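Long-range contact in glucokinase (Leishmania braziliensis MHOM/BR/75/M2904, PDB 6EDI), which probably binds glucose and ATP and phosphorylates the sugar, as glucokinases do: residues L330-L342 with H376-F390. Numbering follows the deposited sequence.
Sequences LIGLTAETTMQFL and HAMERQFKFLSRTTF
Ala335 and Thr338, on the last turns of helix 317-341, come nearest His376 and Leu385, their CA atoms 6.5 and 5.9 Å apart, as the chain of 376-390 passes from a short helix through a turn into strand 389-393. His376 suits its place because both ring nitrogens work. ND1 accepts from Met378 N and caps helix 377-382, while NE2 donates to Glu336 OE1 (3.1 Å). That acceptor lies in the imidazole plane, but the carboxylate is met from above its own plane, 39° out of it. Ser241 of the same chain and Ser239 of the second subunit both bond to the other oxygen, OE2, tying the pair to the dimer interface.

Flexible Met339 fills the middle. With CG anti to the backbone N (chi1 -176°) and the chain bent beyond it, SD reaches Met378 CB at 3.4 Å and CE lies over one face of Phe384, 4.1 Å from the ring centroid, a CH-pi contact, while SD stands obliquely to the same ring in a Met-aromatic contact. Leu342 CD2 also reaches it obliquely. Small Ala335 lets Leu385 CD2 approach its CB to 3.6 Å. Thr338 turns CG2 to Leu385 and Thr388, and OG1, bonded to Thr334 O, to the Phe390 ring edge; Thr334 OG1 meets that edge too. A helix thus packs against strand 389-393, of the mixed sheet that also holds strands 345-348 and 205-210, an alpha/beta layering characteristic of the actin-like ATPase fold of sugar kinases.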
loop_
_atom_site.group_PDB
_atom_site.type_symbol
_atom_site.label_atom_id
_atom_site.label_comp_id
_atom_site.label_asym_id
_atom_site.label_seq_id
_atom_site.Cartn_x
_atom_site.Cartn_y
_atom_site.Cartn_z
ATOM N N LEU A 330 10.575 3.577 -16.200
ATOM C CA LEU A 330 9.353 3.971 -15.509
ATOM C C LEU A 330 8.391 2.777 -15.476
ATOM O O LEU A 330 7.830 2.440 -14.431
ATOM C CB LEU A 330 8.689 5.164 -16.196
ATOM C CG LEU A 330 7.330 5.515 -15.571
ATOM C CD1 LEU A 330 7.550 6.105 -14.183
ATOM C CD2 LEU A 330 6.541 6.473 -16.459
ATOM N N ILE A 331 8.227 2.124 -16.620
ATOM C CA ILE A 331 7.366 0.950 -16.698
ATOM C C ILE A 331 7.933 -0.207 -15.856
ATOM O O ILE A 331 7.174 -0.961 -15.219
ATOM C CB ILE A 331 7.104 0.539 -18.177
ATOM C CG1 ILE A 331 6.226 1.587 -18.868
ATOM C CG2 ILE A 331 6.441 -0.826 -18.252
ATOM C CD1 ILE A 331 4.839 1.692 -18.260
ATOM N N GLY A 332 9.261 -0.332 -15.829
ATOM C CA GLY A 332 9.905 -1.325 -14.971
ATOM C C GLY A 332 9.530 -1.161 -13.502
ATOM O O GLY A 332 9.277 -2.149 -12.801
ATOM N N LEU A 333 9.483 0.092 -13.041
ATOM C CA LEU A 333 9.001 0.399 -11.696
ATOM C C LEU A 333 7.560 -0.050 -11.570
ATOM O O LEU A 333 7.194 -0.683 -10.579
ATOM C CB LEU A 333 9.100 1.898 -11.385
ATOM C CG LEU A 333 8.289 2.395 -10.181
ATOM C CD1 LEU A 333 8.798 1.857 -8.852
ATOM C CD2 LEU A 333 8.253 3.913 -10.149
ATOM N N THR A 334 6.739 0.271 -12.572
ATOM C CA THR A 334 5.335 -0.156 -12.525
ATOM C C THR A 334 5.164 -1.670 -12.570
ATOM O O THR A 334 4.142 -2.187 -12.144
ATOM C CB THR A 334 4.473 0.459 -13.635
ATOM O OG1 THR A 334 4.883 -0.050 -14.913
ATOM C CG2 THR A 334 4.569 1.979 -13.619
ATOM N N ALA A 335 6.135 -2.400 -13.103
ATOM C CA ALA A 335 5.998 -3.855 -13.055
ATOM C C ALA A 335 6.022 -4.299 -11.597
ATOM O O ALA A 335 5.245 -5.177 -11.174
ATOM C CB ALA A 335 7.116 -4.532 -13.849
ATOM N N GLU A 336 6.922 -3.695 -10.823
ATOM C CA GLU A 336 6.974 -3.955 -9.382
ATOM C C GLU A 336 5.710 -3.502 -8.633
ATOM O O GLU A 336 5.196 -4.227 -7.783
ATOM C CB GLU A 336 8.221 -3.321 -8.744
ATOM C CG GLU A 336 9.569 -3.841 -9.267
ATOM C CD GLU A 336 9.648 -5.358 -9.422
ATOM O OE1 GLU A 336 9.026 -6.120 -8.643
ATOM O OE2 GLU A 336 10.364 -5.803 -10.339
ATOM N N THR A 337 5.203 -2.311 -8.935
ATOM C CA THR A 337 4.034 -1.816 -8.201
ATOM C C THR A 337 2.781 -2.596 -8.582
ATOM O O THR A 337 1.918 -2.860 -7.734
ATOM C CB THR A 337 3.827 -0.288 -8.383
ATOM O OG1 THR A 337 3.550 0.014 -9.759
ATOM C CG2 THR A 337 5.082 0.466 -7.939
ATOM N N THR A 338 2.710 -2.998 -9.853
ATOM C CA THR A 338 1.583 -3.755 -10.373
ATOM C C THR A 338 1.555 -5.120 -9.710
ATOM O O THR A 338 0.491 -5.613 -9.302
ATOM C CB THR A 338 1.666 -3.907 -11.898
ATOM O OG1 THR A 338 1.615 -2.601 -12.506
ATOM C CG2 THR A 338 0.539 -4.766 -12.436
ATOM N N MET A 339 2.715 -5.755 -9.593
ATOM C CA MET A 339 2.745 -7.014 -8.857
ATOM C C MET A 339 2.386 -6.839 -7.369
ATOM O O MET A 339 1.598 -7.603 -6.840
ATOM C CB MET A 339 4.107 -7.709 -9.016
ATOM C CG MET A 339 4.158 -9.084 -8.336
ATOM S SD MET A 339 3.040 -10.275 -9.083
ATOM C CE MET A 339 2.009 -10.684 -7.683
ATOM N N GLN A 340 2.944 -5.847 -6.680
ATOM C CA GLN A 340 2.690 -5.789 -5.234
ATOM C C GLN A 340 1.246 -5.492 -4.891
ATOM O O GLN A 340 0.706 -6.036 -3.934
ATOM C CB GLN A 340 3.545 -4.729 -4.558
ATOM C CG GLN A 340 5.024 -4.992 -4.586
ATOM C CD GLN A 340 5.761 -3.806 -4.045
ATOM O OE1 GLN A 340 6.157 -2.908 -4.799
ATOM N NE2 GLN A 340 5.901 -3.756 -2.723
ATOM N N PHE A 341 0.633 -4.607 -5.661
ATOM C CA PHE A 341 -0.713 -4.148 -5.358
ATOM C C PHE A 341 -1.843 -4.806 -6.168
ATOM O O PHE A 341 -3.045 -4.609 -5.854
ATOM C CB PHE A 341 -0.755 -2.630 -5.579
ATOM C CG PHE A 341 0.185 -1.864 -4.699
ATOM C CD1 PHE A 341 0.071 -1.944 -3.316
ATOM C CD2 PHE A 341 1.162 -1.027 -5.253
ATOM C CE1 PHE A 341 0.908 -1.216 -2.479
ATOM C CE2 PHE A 341 2.025 -0.291 -4.429
ATOM C CZ PHE A 341 1.908 -0.391 -3.037
ATOM N N LEU A 342 -1.470 -5.554 -7.211
ATOM C CA LEU A 342 -2.438 -6.149 -8.171
ATOM C C LEU A 342 -3.616 -5.211 -8.503
ATOM O O LEU A 342 -4.785 -5.538 -8.276
ATOM C CB LEU A 342 -2.912 -7.541 -7.712
ATOM C CG LEU A 342 -1.836 -8.615 -7.600
ATOM C CD1 LEU A 342 -2.396 -9.917 -6.993
ATOM C CD2 LEU A 342 -1.203 -8.905 -8.963
ATOM N N HIS A 376 8.757 -9.136 -16.205
ATOM C CA HIS A 376 8.703 -9.498 -14.786
ATOM C C HIS A 376 8.481 -11.001 -14.626
ATOM O O HIS A 376 7.696 -11.595 -15.362
ATOM C CB HIS A 376 7.562 -8.751 -14.076
ATOM C CG HIS A 376 7.668 -8.771 -12.580
ATOM N ND1 HIS A 376 7.350 -9.880 -11.823
ATOM C CD2 HIS A 376 8.073 -7.819 -11.705
ATOM C CE1 HIS A 376 7.548 -9.611 -10.545
ATOM N NE2 HIS A 376 7.990 -8.365 -10.445
ATOM N N ALA A 377 9.163 -11.602 -13.658
ATOM C CA ALA A 377 9.077 -13.050 -13.421
ATOM C C ALA A 377 7.649 -13.521 -13.199
ATOM O O ALA A 377 7.304 -14.664 -13.512
ATOM C CB ALA A 377 9.938 -13.444 -12.239
ATOM N N MET A 378 6.822 -12.652 -12.633
ATOM C CA MET A 378 5.461 -13.047 -12.265
ATOM C C MET A 378 4.472 -12.864 -13.413
ATOM O O MET A 378 3.340 -13.368 -13.365
ATOM C CB MET A 378 5.007 -12.266 -11.027
ATOM C CG MET A 378 5.887 -12.515 -9.800
ATOM S SD MET A 378 5.731 -14.224 -9.212
ATOM C CE MET A 378 4.167 -14.131 -8.347
ATOM N N GLU A 379 4.888 -12.132 -14.442
ATOM C CA GLU A 379 4.099 -12.082 -15.659
ATOM C C GLU A 379 4.496 -13.278 -16.503
ATOM O O GLU A 379 3.649 -13.960 -17.082
ATOM C CB GLU A 379 4.335 -10.773 -16.426
ATOM C CG GLU A 379 3.579 -10.691 -17.738
ATOM C CD GLU A 379 2.076 -10.741 -17.554
ATOM O OE1 GLU A 379 1.594 -10.369 -16.459
ATOM O OE2 GLU A 379 1.377 -11.158 -18.507
ATOM N N ARG A 380 5.798 -13.532 -16.582
ATOM C CA ARG A 380 6.280 -14.675 -17.344
ATOM C C ARG A 380 5.641 -15.968 -16.847
ATOM O O ARG A 380 5.182 -16.794 -17.638
ATOM C CB ARG A 380 7.809 -14.760 -17.264
ATOM C CG ARG A 380 8.521 -13.579 -17.949
ATOM C CD ARG A 380 10.044 -13.685 -17.806
ATOM N NE ARG A 380 10.790 -12.505 -18.260
ATOM C CZ ARG A 380 11.636 -12.501 -19.294
ATOM N NH1 ARG A 380 11.827 -13.608 -19.997
ATOM N NH2 ARG A 380 12.284 -11.394 -19.629
ATOM N N GLN A 381 5.589 -16.134 -15.535
ATOM C CA GLN A 381 5.078 -17.385 -14.972
ATOM C C GLN A 381 3.568 -17.428 -14.833
ATOM O O GLN A 381 2.951 -18.477 -15.062
ATOM C CB GLN A 381 5.719 -17.668 -13.614
ATOM C CG GLN A 381 7.228 -17.853 -13.656
ATOM C CD GLN A 381 7.814 -18.050 -12.279
ATOM O OE1 GLN A 381 8.179 -17.081 -11.596
ATOM N NE2 GLN A 381 7.908 -19.305 -11.851
ATOM N N PHE A 382 2.965 -16.304 -14.453
ATOM C CA PHE A 382 1.565 -16.345 -14.018
ATOM C C PHE A 382 0.613 -15.310 -14.631
ATOM O O PHE A 382 -0.580 -15.334 -14.318
ATOM C CB PHE A 382 1.468 -16.256 -12.485
ATOM C CG PHE A 382 2.403 -17.184 -11.749
ATOM C CD1 PHE A 382 2.108 -18.542 -11.623
ATOM C CD2 PHE A 382 3.561 -16.695 -11.159
ATOM C CE1 PHE A 382 2.968 -19.395 -10.944
ATOM C CE2 PHE A 382 4.430 -17.541 -10.469
ATOM C CZ PHE A 382 4.129 -18.898 -10.365
ATOM N N LYS A 383 1.116 -14.424 -15.493
ATOM C CA LYS A 383 0.278 -13.386 -16.127
ATOM C C LYS A 383 -0.433 -12.469 -15.129
ATOM O O LYS A 383 -1.584 -12.067 -15.363
ATOM C CB LYS A 383 -0.775 -14.002 -17.070
ATOM C CG LYS A 383 -0.342 -14.250 -18.518
ATOM C CD LYS A 383 0.855 -15.154 -18.616
ATOM C CE LYS A 383 1.543 -15.024 -19.971
ATOM N NZ LYS A 383 3.015 -14.740 -19.862
ATOM N N PHE A 384 0.236 -12.133 -14.026
ATOM C CA PHE A 384 -0.363 -11.259 -13.014
ATOM C C PHE A 384 -0.473 -9.818 -13.492
ATOM O O PHE A 384 -1.483 -9.148 -13.259
ATOM C CB PHE A 384 0.483 -11.261 -11.732
ATOM C CG PHE A 384 0.195 -12.408 -10.796
ATOM C CD1 PHE A 384 -1.044 -12.526 -10.180
ATOM C CD2 PHE A 384 1.179 -13.339 -10.495
ATOM C CE1 PHE A 384 -1.305 -13.584 -9.292
ATOM C CE2 PHE A 384 0.923 -14.386 -9.617
ATOM C CZ PHE A 384 -0.309 -14.507 -9.016
ATOM N N LEU A 385 0.586 -9.340 -14.135
ATOM C CA LEU A 385 0.713 -7.913 -14.455
ATOM C C LEU A 385 -0.195 -7.497 -15.621
ATOM O O LEU A 385 -0.692 -6.367 -15.665
ATOM C CB LEU A 385 2.182 -7.550 -14.718
ATOM C CG LEU A 385 3.169 -7.640 -13.540
ATOM C CD1 LEU A 385 3.446 -9.059 -13.063
ATOM C CD2 LEU A 385 4.478 -6.995 -13.902
ATOM N N SER A 386 -0.428 -8.419 -16.555
ATOM C CA SER A 386 -1.259 -8.124 -17.726
ATOM C C SER A 386 -2.744 -7.988 -17.374
ATOM O O SER A 386 -3.560 -7.643 -18.230
ATOM C CB SER A 386 -1.071 -9.204 -18.790
ATOM O OG SER A 386 -1.344 -10.479 -18.249
ATOM N N ARG A 387 -3.091 -8.250 -16.117
ATOM C CA ARG A 387 -4.469 -8.051 -15.659
ATOM C C ARG A 387 -4.824 -6.575 -15.593
ATOM O O ARG A 387 -6.002 -6.210 -15.627
ATOM C CB ARG A 387 -4.680 -8.678 -14.282
ATOM C CG ARG A 387 -4.412 -10.176 -14.231
ATOM C CD ARG A 387 -4.584 -10.680 -12.811
ATOM N NE ARG A 387 -4.385 -12.127 -12.685
ATOM C CZ ARG A 387 -4.586 -12.805 -11.563
ATOM N NH1 ARG A 387 -5.003 -12.164 -10.481
ATOM N NH2 ARG A 387 -4.377 -14.120 -11.522
ATOM N N THR A 388 -3.794 -5.735 -15.499
ATOM C CA THR A 388 -3.956 -4.312 -15.201
ATOM C C THR A 388 -4.095 -3.426 -16.442
ATOM O O THR A 388 -3.307 -3.521 -17.383
ATOM C CB THR A 388 -2.781 -3.809 -14.313
ATOM O OG1 THR A 388 -2.773 -4.548 -13.083
ATOM C CG2 THR A 388 -2.917 -2.318 -14.007
ATOM N N THR A 389 -5.109 -2.564 -16.424
ATOM C CA THR A 389 -5.339 -1.578 -17.470
ATOM C C THR A 389 -4.472 -0.360 -17.174
ATOM O O THR A 389 -4.541 0.188 -16.070
ATOM C CB THR A 389 -6.834 -1.183 -17.496
ATOM O OG1 THR A 389 -7.614 -2.321 -17.882
ATOM C CG2 THR A 389 -7.099 -0.034 -18.459
ATOM N N PHE A 390 -3.641 0.053 -18.137
ATOM C CA PHE A 390 -2.783 1.229 -17.955
ATOM C C PHE A 390 -3.364 2.443 -18.648
ATOM O O PHE A 390 -3.887 2.339 -19.762
ATOM C CB PHE A 390 -1.365 0.997 -18.477
ATOM C CG PHE A 390 -0.442 0.355 -17.473
ATOM C CD1 PHE A 390 -0.746 -0.880 -16.914
ATOM C CD2 PHE A 390 0.736 0.983 -17.102
ATOM C CE1 PHE A 390 0.113 -1.469 -15.995
ATOM C CE2 PHE A 390 1.599 0.411 -16.201
ATOM C CZ PHE A 390 1.291 -0.816 -15.634
#